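Local structure of GCN5-related N-acetyltransferase (Anabaena variabilis, 2OZG) at residues H103-I108 with A129-A134; D284-R289 with P390-F395; Y204-K209 with N239-S244. The protein binds coenzyme A and belongs to the GCN5-related N-acetyltransferases, with an activity that is probably acetyl transfer to an amine, possibly of aminoglycosides. One frame throughout, in Å; residues are numbered along the deposited sequence.

Contacts 1 and 2, their centres about 14 Å apart, rest on neighbouring antiparallel strands, 132-143 and 279-290; R289 of contact 2 gives a hydrogen bond to the carbonyl of A129 in contact 1. Measured between centres, contact 2 lies about 4 Å from the middle of the chain, contact 1 about 14 Å and contact 3 about 25 Å. The touching residues are buried throughout, W391 alone being partly exposed. None of the three has a hydrogen bond between its own two segments, yet their chemistry differs: one leucine fork near the coenzyme site in contact 1, selenium and methyl over an indole in contact 2, and one isoleucine branch against a helix in contact 3.

Contact 1 (H103-I108 with A129-A134); sequences HTLQEI and AGYEQA
The carbonyl oxygen of A129 accepts a hydrogen bond from R289 NE of strand 279-290, while the methyl L105 CD1 of helix 96-110 lies 3.3 Å from the same A129 O. L105 carries the contact with both branches. Its CD1 also meets A129 CB at 3.8 Å, and its CD2 reaches the phenol end of Y131, 3.6 Å from Y131 OH. Against the tyrosine ring itself L105 CD2 comes obliquely, 4.1 Å from Y131 CE1, as the two side chains slide past each other in opposite directions. A chi1 of -77° sets L105 CG beside the backbone N, which brings CD1 to A129 and CD2 to Y131. Y131 suits this buried place because its ring offers an apolar surface to L105 while its hydroxyl is hydrogen-bonded to S116 OG. Cutting L105 back to an alanine is likely to open a gap beside A129 and strip the packing from the Y131 hydroxyl end. Glycine suits G130, whose phi is 88° and where a CB would jam against the A129 carbonyl. G130 is the C-prime residue of a Schellman motif that ends helix 123-128, and the turn packs on the GNAT helix whose residues A97 and I98 bind coenzyme A.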
ATOM      1  N   HIS A 103       5.641  41.705 -16.223  1.00 32.99           N
ATOM      2  CA  HIS A 103       6.604  42.703 -15.762  1.00 32.30           C
ATOM      3  C   HIS A 103       7.998  42.160 -15.713  1.00 31.88           C
ATOM      4  O   HIS A 103       8.912  42.822 -16.132  1.00 33.35           O
ATOM      5  CB  HIS A 103       6.225  43.286 -14.380  1.00 35.04           C
ATOM      6  CG  HIS A 103       5.179  44.356 -14.446  1.00 30.37           C
ATOM      7  ND1 HIS A 103       3.941  44.240 -13.840  1.00 43.66           N
ATOM      8  CD2 HIS A 103       5.191  45.581 -15.041  1.00 27.22           C
ATOM      9  CE1 HIS A 103       3.241  45.343 -14.047  1.00 35.64           C
ATOM     10  NE2 HIS A 103       3.974  46.169 -14.776  1.00 44.41           N
ATOM     11  N   THR A 104       8.158  40.981 -15.133  1.00 32.67           N
ATOM     12  CA  THR A 104       9.424  40.294 -15.064  1.00 32.51           C
ATOM     13  C   THR A 104      10.038  40.066 -16.443  1.00 33.92           C
ATOM     14  O   THR A 104      11.215  40.327 -16.647  1.00 30.87           O
ATOM     15  CB  THR A 104       9.223  38.909 -14.355  1.00 34.47           C
ATOM     16  OG1 THR A 104       8.710  39.142 -13.044  1.00 32.98           O
ATOM     17  CG2 THR A 104      10.504  38.148 -14.243  1.00 37.37           C
ATOM     18  N   LEU A 105       9.254  39.555 -17.387  1.00 34.08           N
ATOM     19  CA  LEU A 105       9.732  39.374 -18.746  1.00 31.12           C
ATOM     20  C   LEU A 105      10.198  40.681 -19.382  1.00 31.93           C
ATOM     21  O   LEU A 105      11.228  40.730 -20.057  1.00 29.19           O
ATOM     22  CB  LEU A 105       8.653  38.713 -19.609  1.00 30.84           C
ATOM     23  CG  LEU A 105       8.457  37.236 -19.421  1.00 30.78           C
ATOM     24  CD1 LEU A 105       7.232  36.767 -20.241  1.00 26.69           C
ATOM     25  CD2 LEU A 105       9.688  36.485 -19.868  1.00 30.81           C
ATOM     26  N   GLN A 106       9.446  41.748 -19.166  1.00 34.26           N
ATOM     27  CA  GLN A 106       9.825  43.054 -19.660  1.00 35.44           C
ATOM     28  C   GLN A 106      11.152  43.459 -19.055  1.00 37.19           C
ATOM     29  O   GLN A 106      12.002  44.011 -19.752  1.00 34.10           O
ATOM     30  CB  GLN A 106       8.750  44.090 -19.348  1.00 35.67           C
ATOM     31  CG  GLN A 106       9.164  45.569 -19.574  1.00 43.25           C
ATOM     32  CD  GLN A 106       9.494  45.939 -21.055  1.00 64.19           C
ATOM     33  OE1 GLN A 106       9.338  45.133 -21.995  1.00 68.52           O
ATOM     34  NE2 GLN A 106       9.932  47.182 -21.251  1.00 60.99           N
ATOM     35  N   GLU A 107      11.357  43.186 -17.767  1.00 34.92           N
ATOM     36  CA  GLU A 107      12.652  43.531 -17.170  1.00 38.91           C
ATOM     37  C   GLU A 107      13.785  42.711 -17.796  1.00 36.46           C
ATOM     38  O   GLU A 107      14.838  43.218 -18.119  1.00 34.64           O
ATOM     39  CB  GLU A 107      12.627  43.314 -15.658  1.00 38.23           C
ATOM     40  CG  GLU A 107      13.956  43.579 -15.033  1.00 41.07           C
ATOM     41  CD  GLU A 107      13.955  43.446 -13.525  1.00 46.69           C
ATOM     42  OE1 GLU A 107      12.866  43.312 -12.890  1.00 42.43           O
ATOM     43  OE2 GLU A 107      15.074  43.472 -12.981  1.00 46.56           O
ATOM     44  N   ILE A 108      13.571  41.416 -17.972  1.00 33.81           N
ATOM     45  CA  ILE A 108      14.607  40.555 -18.547  1.00 32.97           C
ATOM     46  C   ILE A 108      14.983  41.066 -19.956  1.00 35.43           C
ATOM     47  O   ILE A 108      16.181  41.181 -20.318  1.00 34.23           O
ATOM     48  CB  ILE A 108      14.112  39.100 -18.556  1.00 33.78           C
ATOM     49  CG1 ILE A 108      13.931  38.622 -17.100  1.00 35.32           C
ATOM     50  CG2 ILE A 108      15.074  38.186 -19.300  1.00 34.09           C
ATOM     51  CD1 ILE A 108      13.100  37.351 -16.972  1.00 30.12           C
ATOM     52  N   ALA A 129       2.109  33.742 -20.889  1.00 34.44           N
ATOM     53  CA  ALA A 129       3.182  34.715 -21.100  1.00 30.91           C
ATOM     54  C   ALA A 129       4.223  34.283 -22.114  1.00 32.68           C
ATOM     55  O   ALA A 129       5.324  34.881 -22.167  1.00 34.30           O
ATOM     56  CB  ALA A 129       3.859  35.035 -19.758  1.00 31.16           C
ATOM     57  N   GLY A 130       3.916  33.215 -22.854  1.00 31.44           N
ATOM     58  CA  GLY A 130       4.818  32.683 -23.879  1.00 30.82           C
ATOM     59  C   GLY A 130       5.884  31.668 -23.559  1.00 29.56           C
ATOM     60  O   GLY A 130       6.738  31.391 -24.441  1.00 30.89           O
ATOM     61  N   TYR A 131       5.878  31.140 -22.328  1.00 33.47           N
ATOM     62  CA  TYR A 131       6.760  30.017 -21.943  1.00 31.55           C
ATOM     63  C   TYR A 131       6.182  28.745 -22.544  1.00 30.69           C
ATOM     64  O   TYR A 131       4.962  28.607 -22.643  1.00 27.62           O
ATOM     65  CB  TYR A 131       6.840  29.810 -20.412  1.00 29.38           C
ATOM     66  CG  TYR A 131       7.674  30.830 -19.673  1.00 29.76           C
ATOM     67  CD1 TYR A 131       7.154  32.038 -19.304  1.00 28.09           C
ATOM     68  CD2 TYR A 131       8.991  30.553 -19.331  1.00 27.46           C
ATOM     69  CE1 TYR A 131       7.926  32.989 -18.693  1.00 26.98           C
ATOM     70  CE2 TYR A 131       9.782  31.490 -18.666  1.00 27.74           C
ATOM     71  CZ  TYR A 131       9.257  32.689 -18.355  1.00 21.50           C
ATOM     72  OH  TYR A 131      10.023  33.628 -17.693  1.00 33.54           O
ATOM     73  N   GLU A 132       7.064  27.793 -22.892  1.00 29.64           N
ATOM     74  CA  GLU A 132       6.595  26.493 -23.350  1.00 31.13           C
ATOM     75  C   GLU A 132       7.503  25.375 -22.921  1.00 29.77           C
ATOM     76  O   GLU A 132       8.667  25.580 -22.675  1.00 34.01           O
ATOM     77  CB  GLU A 132       6.421  26.462 -24.878  1.00 30.18           C
ATOM     78  CG  GLU A 132       5.717  25.189 -25.472  1.00 34.01           C
ATOM     79  CD  GLU A 132       4.344  24.887 -24.824  1.00 36.46           C
ATOM     80  OE1 GLU A 132       4.318  24.207 -23.776  1.00 37.52           O
ATOM     81  OE2 GLU A 132       3.311  25.306 -25.371  1.00 31.86           O
ATOM     82  N   GLN A 133       6.956  24.164 -22.831  1.00 33.66           N
ATOM     83  CA  GLN A 133       7.792  22.997 -22.559  1.00 33.86           C
ATOM     84  C   GLN A 133       8.988  23.026 -23.466  1.00 32.38           C
ATOM     85  O   GLN A 133       8.860  23.236 -24.668  1.00 31.90           O
ATOM     86  CB  GLN A 133       7.029  21.704 -22.774  1.00 32.29           C
ATOM     87  CG  GLN A 133       5.810  21.575 -21.868  1.00 30.85           C
ATOM     88  CD  GLN A 133       5.209  20.208 -21.956  1.00 37.76           C
ATOM     89  OE1 GLN A 133       5.480  19.494 -22.915  1.00 36.88           O
ATOM     90  NE2 GLN A 133       4.416  19.804 -20.917  1.00 29.31           N
ATOM     91  N   ALA A 134      10.174  22.810 -22.895  1.00 31.62           N
ATOM     92  CA  ALA A 134      11.370  22.965 -23.653  1.00 32.78           C
ATOM     93  C   ALA A 134      12.531  22.067 -23.237  1.00 34.39           C
ATOM     94  O   ALA A 134      13.517  21.989 -23.961  1.00 33.82           O
ATOM     95  CB  ALA A 134      11.804  24.419 -23.585  1.00 35.84           C
TER

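Contact 2 (D284-R289 with P390-F395); sequences DRWMLR and PWMIDF
P390 meets W286 of strand 279-290 by its backbone: P390 O lies 4.4 Å from W286 CZ2, oblique to the ring, and the proline ring touches W72 and T357. W391 leaves the chain directed away from the strand, and its ring meets Y181 edge-to-face, so what W286 feels is main chain, W391 C standing in the plane of the W286 ring, at the edge, 3.9 Å from W286 CZ2. M392, a selenomethionine in this crystal, then turns back toward the strand and does most of the work. M392 CG is 3.7 Å from W286 NE1, and from there the chain bends at chi3, 52°, to lay its end over the indole. M392 SE stands over the five-membered ring of W286, 4.5 Å from the centroid, in a Met-aromatic contact. M392 CE stands over the six-membered ring of W286, 3.9 Å from its centroid and 17° off the normal, in a CH-pi contact. A long, flexible, unbranched side chain can thus follow both halves of the bicyclic ring. Farther on, D394 makes a salt bridge with R184, and F395 meets the ring of Y119, which also touches W286. The contact brings a strand of the second acetyltransferase region against the chain's C-terminal part, which is mostly sterol carrier protein-like. W286 NE1 makes a weak hydrogen bond to S136 O, and no hydrogen bond links the two segments; the joint rests largely on dispersion and on the electrons of the indole face, which need close fit and an approach over the ring.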
ATOM      1  N   ASP A 284       9.910  15.791 -15.075  1.00 39.56           N
ATOM      2  CA  ASP A 284       9.325  17.104 -15.202  1.00 42.38           C
ATOM      3  C   ASP A 284       9.835  17.749 -16.478  1.00 39.43           C
ATOM      4  O   ASP A 284      10.959  17.479 -16.916  1.00 42.39           O
ATOM      5  CB  ASP A 284       9.758  17.980 -14.024  1.00 46.66           C
ATOM      6  CG  ASP A 284       9.085  17.599 -12.735  1.00 53.52           C
ATOM      7  OD1 ASP A 284       7.963  18.084 -12.497  1.00 65.48           O
ATOM      8  OD2 ASP A 284       9.678  16.835 -11.939  1.00 68.15           O
ATOM      9  N   ARG A 285       8.983  18.529 -17.123  1.00 33.30           N
ATOM     10  CA  ARG A 285       9.453  19.376 -18.182  1.00 33.02           C
ATOM     11  C   ARG A 285       9.502  20.799 -17.689  1.00 33.18           C
ATOM     12  O   ARG A 285       8.547  21.331 -17.205  1.00 33.53           O
ATOM     13  CB  ARG A 285       8.617  19.271 -19.438  1.00 32.39           C
ATOM     14  CG  ARG A 285       8.714  17.910 -20.069  1.00 32.74           C
ATOM     15  CD  ARG A 285       7.767  17.765 -21.254  1.00 36.70           C
ATOM     16  NE  ARG A 285       7.855  16.412 -21.750  1.00 33.96           N
ATOM     17  CZ  ARG A 285       6.996  15.859 -22.591  1.00 35.13           C
ATOM     18  NH1 ARG A 285       5.995  16.573 -23.094  1.00 29.57           N
ATOM     19  NH2 ARG A 285       7.133  14.574 -22.910  1.00 34.59           N
ATOM     20  N   TRP A 286      10.674  21.401 -17.837  1.00 32.49           N
ATOM     21  CA  TRP A 286      10.818  22.792 -17.628  1.00 33.64           C
ATOM     22  C   TRP A 286      10.454  23.561 -18.889  1.00 33.05           C
ATOM     23  O   TRP A 286      10.427  23.011 -20.015  1.00 31.27           O
ATOM     24  CB  TRP A 286      12.214  23.149 -17.111  1.00 30.99           C
ATOM     25  CG  TRP A 286      13.345  22.390 -17.665  1.00 31.69           C
ATOM     26  CD1 TRP A 286      13.877  21.228 -17.157  1.00 33.01           C
ATOM     27  CD2 TRP A 286      14.158  22.742 -18.779  1.00 30.09           C
ATOM     28  NE1 TRP A 286      14.951  20.832 -17.923  1.00 30.96           N
ATOM     29  CE2 TRP A 286      15.186  21.775 -18.874  1.00 28.38           C
ATOM     30  CE3 TRP A 286      14.127  23.790 -19.718  1.00 36.15           C
ATOM     31  CZ2 TRP A 286      16.173  21.823 -19.861  1.00 38.58           C
ATOM     32  CZ3 TRP A 286      15.107  23.846 -20.670  1.00 35.38           C
ATOM     33  CH2 TRP A 286      16.124  22.858 -20.739  1.00 36.74           C
HETATM   34  N   MSE A 287      10.219  24.855 -18.701  1.00 30.63           N
HETATM   35  CA  MSE A 287       9.773  25.677 -19.764  1.00 30.03           C
HETATM   36  C   MSE A 287      10.725  26.756 -20.063  1.00 31.83           C
HETATM   37  O   MSE A 287      11.467  27.210 -19.186  1.00 34.08           O
HETATM   38  CB  MSE A 287       8.457  26.274 -19.359  1.00 30.50           C
HETATM   39  CG  MSE A 287       7.307  25.295 -19.244  1.00 33.37           C
HETATM   40 SE   MSE A 287       5.586  26.207 -18.888  0.75 34.66          SE
HETATM   41  CE  MSE A 287       4.422  25.269 -20.202  1.00 44.90           C
ATOM     42  N   LEU A 288      10.656  27.240 -21.290  1.00 33.20           N
ATOM     43  CA  LEU A 288      11.541  28.321 -21.774  1.00 30.24           C
ATOM     44  C   LEU A 288      10.740  29.410 -22.484  1.00 29.74           C
ATOM     45  O   LEU A 288       9.774  29.126 -23.185  1.00 32.69           O
ATOM     46  CB  LEU A 288      12.563  27.723 -22.769  1.00 33.86           C
ATOM     47  CG  LEU A 288      13.664  28.688 -23.283  1.00 33.70           C
ATOM     48  CD1 LEU A 288      15.074  28.123 -23.281  1.00 36.41           C
ATOM     49  CD2 LEU A 288      13.292  29.245 -24.681  1.00 34.74           C
ATOM     50  N   ARG A 289      11.156  30.657 -22.288  1.00 32.44           N
ATOM     51  CA  ARG A 289      10.580  31.765 -22.973  1.00 31.36           C
ATOM     52  C   ARG A 289      11.668  32.364 -23.853  1.00 33.14           C
ATOM     53  O   ARG A 289      12.781  32.676 -23.377  1.00 31.65           O
ATOM     54  CB  ARG A 289      10.072  32.817 -21.971  1.00 30.12           C
ATOM     55  CG  ARG A 289       8.748  33.549 -22.436  1.00 28.19           C
ATOM     56  CD  ARG A 289       8.887  34.502 -23.593  1.00 35.60           C
ATOM     57  NE  ARG A 289       7.583  35.122 -23.855  1.00 36.57           N
ATOM     58  CZ  ARG A 289       7.350  35.997 -24.817  1.00 33.93           C
ATOM     59  NH1 ARG A 289       8.325  36.369 -25.646  1.00 35.07           N
ATOM     60  NH2 ARG A 289       6.129  36.460 -24.991  1.00 33.38           N
ATOM     61  N   PRO A 390      17.157  17.828 -24.849  1.00 34.57           N
ATOM     62  CA  PRO A 390      17.585  18.771 -23.799  1.00 33.99           C
ATOM     63  C   PRO A 390      17.236  18.415 -22.386  1.00 33.10           C
ATOM     64  O   PRO A 390      16.100  18.071 -22.096  1.00 34.68           O
ATOM     65  CB  PRO A 390      16.908  20.056 -24.218  1.00 35.97           C
ATOM     66  CG  PRO A 390      15.664  19.591 -25.018  1.00 29.88           C
ATOM     67  CD  PRO A 390      16.022  18.342 -25.652  1.00 35.13           C
ATOM     68  N   TRP A 391      18.197  18.556 -21.471  1.00 33.71           N
ATOM     69  CA  TRP A 391      17.886  18.316 -20.083  1.00 36.70           C
ATOM     70  C   TRP A 391      18.833  19.099 -19.201  1.00 33.63           C
ATOM     71  O   TRP A 391      19.775  19.700 -19.690  1.00 33.64           O
ATOM     72  CB  TRP A 391      17.922  16.800 -19.814  1.00 35.58           C
ATOM     73  CG  TRP A 391      19.352  16.187 -19.860  1.00 31.24           C
ATOM     74  CD1 TRP A 391      20.088  15.867 -20.985  1.00 34.90           C
ATOM     75  CD2 TRP A 391      20.192  15.832 -18.732  1.00 37.46           C
ATOM     76  NE1 TRP A 391      21.301  15.340 -20.611  1.00 35.39           N
ATOM     77  CE2 TRP A 391      21.373  15.286 -19.245  1.00 31.75           C
ATOM     78  CE3 TRP A 391      20.028  15.874 -17.345  1.00 30.34           C
ATOM     79  CZ2 TRP A 391      22.397  14.838 -18.428  1.00 38.99           C
ATOM     80  CZ3 TRP A 391      21.050  15.426 -16.548  1.00 34.76           C
ATOM     81  CH2 TRP A 391      22.204  14.907 -17.083  1.00 31.17           C
HETATM   82  N   MSE A 392      18.502  19.194 -17.919  1.00 32.70           N
HETATM   83  CA  MSE A 392      19.372  19.773 -16.951  1.00 29.83           C
HETATM   84  C   MSE A 392      19.267  18.889 -15.727  1.00 32.18           C
HETATM   85  O   MSE A 392      18.235  18.224 -15.507  1.00 33.06           O
HETATM   86  CB  MSE A 392      19.028  21.183 -16.539  1.00 30.94           C
HETATM   87  CG  MSE A 392      17.776  21.341 -15.660  1.00 35.29           C
HETATM   88 SE   MSE A 392      17.546  23.231 -15.279  0.75 28.08          SE
HETATM   89  CE  MSE A 392      17.613  23.926 -16.987  1.00 41.61           C
ATOM     90  N   ILE A 393      20.304  18.961 -14.898  1.00 32.56           N
ATOM     91  CA  ILE A 393      20.355  18.160 -13.657  1.00 34.08           C
ATOM     92  C   ILE A 393      19.766  18.930 -12.484  1.00 32.36           C
ATOM     93  O   ILE A 393      19.415  18.378 -11.435  1.00 35.10           O
ATOM     94  CB  ILE A 393      21.800  17.734 -13.381  1.00 31.20           C
ATOM     95  CG1 ILE A 393      21.843  16.515 -12.416  1.00 32.98           C
ATOM     96  CG2 ILE A 393      22.666  18.939 -12.844  1.00 36.10           C
ATOM     97  CD1 ILE A 393      23.164  15.809 -12.436  1.00 32.09           C
ATOM     98  N   ASP A 394      19.563  20.192 -12.706  1.00 30.08           N
ATOM     99  CA  ASP A 394      19.180  21.108 -11.646  1.00 34.96           C
ATOM    100  C   ASP A 394      17.689  21.472 -11.615  1.00 34.54           C
ATOM    101  O   ASP A 394      16.978  21.513 -12.602  1.00 37.65           O
ATOM    102  CB  ASP A 394      19.977  22.413 -11.814  1.00 34.29           C
ATOM    103  CG  ASP A 394      21.436  22.247 -11.590  1.00 37.49           C
ATOM    104  OD1 ASP A 394      21.830  21.674 -10.566  1.00 34.87           O
ATOM    105  OD2 ASP A 394      22.206  22.762 -12.416  1.00 40.15           O
ATOM    106  N   PHE A 395      17.236  21.751 -10.431  1.00 38.93           N
ATOM    107  CA  PHE A 395      15.916  22.201 -10.247  1.00 37.12           C
ATOM    108  C   PHE A 395      16.057  23.570  -9.581  1.00 36.12           C
ATOM    109  O   PHE A 395      17.018  23.801  -8.853  1.00 38.42           O
ATOM    110  CB  PHE A 395      15.180  21.278  -9.316  1.00 39.21           C
ATOM    111  CG  PHE A 395      13.875  21.844  -8.917  1.00 45.81           C
ATOM    112  CD1 PHE A 395      12.770  21.717  -9.758  1.00 52.54           C
ATOM    113  CD2 PHE A 395      13.759  22.605  -7.758  1.00 52.33           C
ATOM    114  CE1 PHE A 395      11.553  22.308  -9.420  1.00 51.99           C
ATOM    115  CE2 PHE A 395      12.557  23.195  -7.422  1.00 55.99           C
ATOM    116  CZ  PHE A 395      11.455  23.049  -8.270  1.00 49.55           C
TER

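Contact 3 (Y204-K209 with N239-S244); sequences YLIGDK and NPAVQS
A helix laid on a beta-sheet forms this contact: in the second acetyltransferase region of the chain, helix 239-250 packs against strand 202-206 through I206, which meets A241 and S244, neighbours on one side of the helix. The branch that touches is I206 CG2: it lies 3.7 Å from S244 CB, 3.9 Å from A241 CA and 4.1 Å from A241 CB. The I206 chi1 of -59° puts CG1 beside the backbone N and turns CG2 to the helix, where it rests on the two small residues, while I206 CD1 comes within 4.0 Å of A241 O. Alanine and serine suit the helix here, since neither has bulk that would hold the branched isoleucine off the backbone. The layout is consistent with the GNAT core: strands 202-206, 211-222 and 227-236 form an antiparallel meander, after which this helix crosses to strand 258-263, parallel to 227-236. S244 turns its polar end from the isoleucine. With chi1 at -68° its hydroxyl folds back along the helix, and S244 OG donates to P240 O at 2.8 Å, tilted 24° from the carbonyl plane. S244 N donates to that oxygen too, from the opposite face, so two donors grip it, and S244 OG is hydrogen-bonded in addition to L154 N. The buried hydroxyl is thereby satisfied beside an apolar partner. Where the chain turns a corner after I206, G207 has a phi of 144°, at which a CB would be jammed against the I206 carbonyl, and its backbone bonds to P155.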
ATOM      1  N   TYR A 204      32.594  13.440  -3.523  1.00 31.00           N
ATOM      2  CA  TYR A 204      33.777  12.696  -3.904  1.00 31.12           C
ATOM      3  C   TYR A 204      34.166  13.149  -5.290  1.00 32.69           C
ATOM      4  O   TYR A 204      33.291  13.419  -6.106  1.00 31.47           O
ATOM      5  CB  TYR A 204      33.410  11.191  -3.990  1.00 30.31           C
ATOM      6  CG  TYR A 204      33.279  10.527  -2.640  1.00 26.55           C
ATOM      7  CD1 TYR A 204      32.147  10.713  -1.854  1.00 30.11           C
ATOM      8  CD2 TYR A 204      34.270   9.674  -2.166  1.00 33.86           C
ATOM      9  CE1 TYR A 204      32.033  10.123  -0.656  1.00 28.01           C
ATOM     10  CE2 TYR A 204      34.170   9.072  -0.921  1.00 28.83           C
ATOM     11  CZ  TYR A 204      33.070   9.319  -0.169  1.00 34.87           C
ATOM     12  OH  TYR A 204      32.957   8.679   1.036  1.00 35.50           O
ATOM     13  N   LEU A 205      35.452  13.166  -5.550  1.00 33.32           N
ATOM     14  CA  LEU A 205      36.013  13.353  -6.883  1.00 33.80           C
ATOM     15  C   LEU A 205      36.310  11.952  -7.384  1.00 33.37           C
ATOM     16  O   LEU A 205      36.698  11.068  -6.597  1.00 31.07           O
ATOM     17  CB  LEU A 205      37.329  14.114  -6.883  1.00 34.77           C
ATOM     18  CG  LEU A 205      37.285  15.574  -6.417  1.00 43.73           C
ATOM     19  CD1 LEU A 205      38.708  16.220  -6.431  1.00 44.04           C
ATOM     20  CD2 LEU A 205      36.248  16.453  -7.179  1.00 40.40           C
ATOM     21  N   ILE A 206      36.104  11.760  -8.689  1.00 31.97           N
ATOM     22  CA  ILE A 206      36.426  10.525  -9.379  1.00 31.27           C
ATOM     23  C   ILE A 206      37.646  10.809 -10.223  1.00 30.82           C
ATOM     24  O   ILE A 206      37.632  11.708 -11.053  1.00 35.97           O
ATOM     25  CB  ILE A 206      35.297  10.092 -10.351  1.00 29.67           C
ATOM     26  CG1 ILE A 206      34.005   9.890  -9.585  1.00 31.70           C
ATOM     27  CG2 ILE A 206      35.666   8.776 -11.033  1.00 35.16           C
ATOM     28  CD1 ILE A 206      32.771   9.760 -10.423  1.00 36.71           C
ATOM     29  N   GLY A 207      38.704  10.050 -10.000  1.00 32.41           N
ATOM     30  CA  GLY A 207      39.911  10.148 -10.788  1.00 34.62           C
ATOM     31  C   GLY A 207      41.160   9.942 -10.000  1.00 38.23           C
ATOM     32  O   GLY A 207      41.124   9.894  -8.746  1.00 37.74           O
ATOM     33  N   ASP A 208      42.270   9.743 -10.727  1.00 41.52           N
ATOM     34  CA  ASP A 208      43.567   9.663 -10.067  1.00 43.10           C
ATOM     35  C   ASP A 208      43.810  11.064  -9.521  1.00 45.13           C
ATOM     36  O   ASP A 208      43.133  12.030  -9.928  1.00 40.45           O
ATOM     37  CB  ASP A 208      44.713   9.234 -10.998  1.00 44.36           C
ATOM     38  CG  ASP A 208      44.570   7.812 -11.497  1.00 46.95           C
ATOM     39  OD1 ASP A 208      44.249   6.910 -10.697  1.00 49.35           O
ATOM     40  OD2 ASP A 208      44.794   7.593 -12.708  1.00 59.75           O
ATOM     41  N   LYS A 209      44.754  11.136  -8.576  1.00 47.97           N
ATOM     42  CA  LYS A 209      45.123  12.379  -7.897  1.00 50.77           C
ATOM     43  C   LYS A 209      45.491  13.432  -8.918  1.00 49.96           C
ATOM     44  O   LYS A 209      46.286  13.159  -9.826  1.00 51.31           O
ATOM     45  CB  LYS A 209      46.323  12.160  -6.940  1.00 48.78           C
ATOM     46  N   ASN A 239      34.583   7.280 -19.892  1.00 33.98           N
ATOM     47  CA  ASN A 239      34.102   5.954 -19.524  1.00 36.96           C
ATOM     48  C   ASN A 239      34.704   5.396 -18.226  1.00 36.32           C
ATOM     49  O   ASN A 239      33.998   4.759 -17.452  1.00 35.70           O
ATOM     50  CB  ASN A 239      34.319   4.978 -20.673  1.00 40.13           C
ATOM     51  CG  ASN A 239      33.717   3.629 -20.377  1.00 42.56           C
ATOM     52  OD1 ASN A 239      32.549   3.491 -19.912  1.00 39.86           O
ATOM     53  ND2 ASN A 239      34.509   2.635 -20.610  1.00 35.54           N
ATOM     54  N   PRO A 240      36.028   5.575 -18.009  1.00 35.20           N
ATOM     55  CA  PRO A 240      36.581   5.172 -16.702  1.00 35.55           C
ATOM     56  C   PRO A 240      35.859   5.876 -15.519  1.00 35.26           C
ATOM     57  O   PRO A 240      35.724   5.293 -14.466  1.00 31.91           O
ATOM     58  CB  PRO A 240      38.016   5.604 -16.806  1.00 36.52           C
ATOM     59  CG  PRO A 240      38.306   5.517 -18.283  1.00 31.12           C
ATOM     60  CD  PRO A 240      37.085   6.018 -18.920  1.00 35.20           C
ATOM     61  N   ALA A 241      35.403   7.116 -15.709  1.00 34.48           N
ATOM     62  CA  ALA A 241      34.652   7.799 -14.643  1.00 35.31           C
ATOM     63  C   ALA A 241      33.298   7.146 -14.489  1.00 35.14           C
ATOM     64  O   ALA A 241      32.843   6.985 -13.371  1.00 33.26           O
ATOM     65  CB  ALA A 241      34.518   9.286 -14.900  1.00 35.74           C
ATOM     66  N   VAL A 242      32.671   6.750 -15.602  1.00 36.30           N
ATOM     67  CA  VAL A 242      31.372   6.076 -15.539  1.00 38.18           C
ATOM     68  C   VAL A 242      31.469   4.730 -14.831  1.00 37.69           C
ATOM     69  O   VAL A 242      30.681   4.470 -13.931  1.00 37.20           O
ATOM     70  CB  VAL A 242      30.643   5.911 -16.904  1.00 39.72           C
ATOM     71  CG1 VAL A 242      29.288   5.234 -16.692  1.00 44.04           C
ATOM     72  CG2 VAL A 242      30.426   7.245 -17.600  1.00 40.05           C
ATOM     73  N   GLN A 243      32.447   3.897 -15.189  1.00 38.95           N
ATOM     74  CA  GLN A 243      32.629   2.586 -14.515  1.00 38.12           C
ATOM     75  C   GLN A 243      32.893   2.746 -13.022  1.00 38.49           C
ATOM     76  O   GLN A 243      32.417   1.967 -12.174  1.00 36.22           O
ATOM     77  CB  GLN A 243      33.783   1.803 -15.129  1.00 40.37           C
ATOM     78  CG  GLN A 243      33.589   1.395 -16.576  1.00 39.77           C
ATOM     79  CD  GLN A 243      32.366   0.450 -16.857  1.00 62.61           C
ATOM     80  OE1 GLN A 243      31.795  -0.154 -15.944  1.00 61.10           O
ATOM     81  NE2 GLN A 243      32.002   0.309 -18.151  1.00 59.88           N
ATOM     82  N   SER A 244      33.659   3.770 -12.709  1.00 34.97           N
ATOM     83  CA  SER A 244      34.048   4.088 -11.340  1.00 34.85           C
ATOM     84  C   SER A 244      32.854   4.565 -10.519  1.00 34.85           C
ATOM     85  O   SER A 244      32.677   4.202  -9.376  1.00 32.42           O
ATOM     86  CB  SER A 244      35.213   5.082 -11.374  1.00 38.05           C
ATOM     87  OG  SER A 244      36.422   4.464 -11.894  1.00 38.67           O
TER